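Local coordinates for Myo-inositol 2-dehydrogenase (Thermotoga maritima, PDB 3EZY), which catalyses the NAD(+)-dependent oxidation of myo-inositol to 2-keto-myo-inositol (scyllo-inosose), probably as part of a myo-inositol degradation pathway, at residues V147-S152 against D238-V243. Numbering follows the deposited sequence.
Sequences VLRITS and DQRIEV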
# COMPACT_ATOMS: atom_id res chain seq x y z
N VAL A 147 -0.09 18.76 -14.73
CA VAL A 147 1.16 18.87 -13.95
C VAL A 147 1.94 17.57 -13.97
O VAL A 147 1.38 16.48 -13.74
CB VAL A 147 0.83 19.16 -12.48
CG1 VAL A 147 2.15 19.16 -11.62
CG2 VAL A 147 0.13 20.48 -12.37
N LEU A 148 3.23 17.70 -14.24
CA LEU A 148 4.18 16.57 -14.22
C LEU A 148 5.05 16.68 -12.98
O LEU A 148 5.58 17.76 -12.68
CB LEU A 148 5.13 16.61 -15.43
CG LEU A 148 6.30 15.61 -15.54
CD1 LEU A 148 5.84 14.16 -15.65
CD2 LEU A 148 7.28 15.97 -16.72
N ARG A 149 5.28 15.55 -12.31
CA ARG A 149 6.26 15.50 -11.24
C ARG A 149 7.23 14.33 -11.44
O ARG A 149 6.80 13.19 -11.62
CB ARG A 149 5.56 15.29 -9.93
CG ARG A 149 6.51 15.14 -8.77
CD ARG A 149 6.64 13.72 -8.24
NE ARG A 149 7.54 13.69 -7.07
CZ ARG A 149 7.12 13.70 -5.79
NH1 ARG A 149 5.80 13.76 -5.50
NH2 ARG A 149 8.03 13.70 -4.79
N ILE A 150 8.53 14.62 -11.37
CA ILE A 150 9.55 13.59 -11.42
C ILE A 150 10.52 13.78 -10.27
O ILE A 150 11.04 14.87 -10.02
CB ILE A 150 10.34 13.63 -12.76
CG1 ILE A 150 9.39 13.41 -13.95
CG2 ILE A 150 11.56 12.65 -12.73
CD1 ILE A 150 10.07 13.57 -15.32
N THR A 151 10.76 12.69 -9.56
CA THR A 151 11.80 12.70 -8.53
C THR A 151 12.80 11.68 -8.99
O THR A 151 12.40 10.56 -9.32
CB THR A 151 11.21 12.26 -7.19
OG1 THR A 151 10.28 13.26 -6.77
CG2 THR A 151 12.31 12.03 -6.12
N SER A 152 14.07 12.05 -9.06
CA SER A 152 15.12 11.09 -9.41
C SER A 152 16.32 11.32 -8.55
O SER A 152 17.02 12.34 -8.71
CB SER A 152 15.54 11.19 -10.87
OG SER A 152 14.44 10.82 -11.70
N ASP A 238 15.50 6.38 -5.95
CA ASP A 238 14.15 6.90 -5.84
C ASP A 238 13.87 7.58 -7.15
O ASP A 238 14.33 8.70 -7.37
CB ASP A 238 14.05 7.94 -4.73
CG ASP A 238 12.61 8.25 -4.36
OD1 ASP A 238 11.70 8.00 -5.18
OD2 ASP A 238 12.37 8.76 -3.25
N GLN A 239 13.11 6.91 -8.01
CA GLN A 239 12.78 7.46 -9.28
C GLN A 239 11.27 7.31 -9.51
O GLN A 239 10.78 6.23 -9.87
CB GLN A 239 13.56 6.71 -10.36
CG GLN A 239 15.05 6.96 -10.22
CD GLN A 239 15.88 6.11 -11.14
OE1 GLN A 239 15.41 5.12 -11.68
NE2 GLN A 239 17.10 6.52 -11.37
N ARG A 240 10.52 8.37 -9.21
CA ARG A 240 9.09 8.30 -9.34
C ARG A 240 8.62 9.24 -10.41
O ARG A 240 9.24 10.25 -10.65
CB ARG A 240 8.40 8.67 -8.02
CG ARG A 240 8.48 7.54 -6.96
CD ARG A 240 7.98 8.04 -5.64
NE ARG A 240 9.03 8.79 -4.97
CZ ARG A 240 8.85 9.90 -4.26
NH1 ARG A 240 7.66 10.45 -4.18
NH2 ARG A 240 9.88 10.51 -3.64
N ILE A 241 7.50 8.90 -11.04
CA ILE A 241 6.90 9.84 -11.99
C ILE A 241 5.41 9.95 -11.68
O ILE A 241 4.75 8.94 -11.43
CB ILE A 241 7.04 9.33 -13.46
CG1 ILE A 241 8.53 9.25 -13.84
CG2 ILE A 241 6.22 10.28 -14.39
CD1 ILE A 241 8.85 8.52 -15.23
N GLU A 242 4.90 11.17 -11.65
CA GLU A 242 3.47 11.36 -11.56
C GLU A 242 2.99 12.34 -12.64
O GLU A 242 3.66 13.35 -12.93
CB GLU A 242 3.09 11.86 -10.14
CG GLU A 242 1.67 12.30 -10.05
CD GLU A 242 1.42 13.11 -8.79
OE1 GLU A 242 2.18 12.91 -7.80
OE2 GLU A 242 0.49 13.93 -8.82
N VAL A 243 1.85 12.04 -13.21
CA VAL A 243 1.16 12.99 -14.11
C VAL A 243 -0.27 13.27 -13.60
O VAL A 243 -1.08 12.35 -13.41
CB VAL A 243 1.08 12.50 -15.60
CG1 VAL A 243 0.44 13.62 -16.54
CG2 VAL A 243 2.48 12.12 -16.11
O HOH W 1 1.90 15.70 -10.91
O HOH W 2 3.34 15.14 -6.41
O HOH W 3 12.25 9.40 -12.01
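Arg149 and Glu242 form a hydrogen-bonded pair between antiparallel strands of the C-terminal domain sheet, Arg149 N donating to Glu242 O (2.8 Å) and Glu242 N to Arg149 O (2.8 Å). Thr151 and Arg240 repeat the pattern two residues on. From the backbone, the Arg149 side chain starts with CB 4.2 Å from CB of Glu242. The chain then bends at chi2 (-106°), which turns the guanidinium along its own strand to Thr151. There Arg149 NE (2.8 Å) and Arg149 NH2 (3.0 Å) both donate to Thr151 OG1, which lies in the guanidinium plane and also bonds Asp228. Arg149 NH1 is joined weakly to a water that donates to Glu242, whose carboxylate is also salt-bridged to Arg153 of the second subunit. Arg240 NH1 sits over one face of the Arg149 guanidinium, a contact of like charges with the planes 56° apart. Arg240 grips Asp238 side-on in a salt bridge, Arg240 NE meeting the syn lone pair of Asp238 OD1 (2.8 Å) and NH2 reaching OD2, which also bonds Tyr235. On the opposite face of the sheet, Leu148, Ile150, Ile241 and Val243 pack against helix 174-185. Both arginines form salt bridges to Glu242 of the second subunit, whose carboxylate probably offsets their like charges; this polar face thus serves the subunit interface.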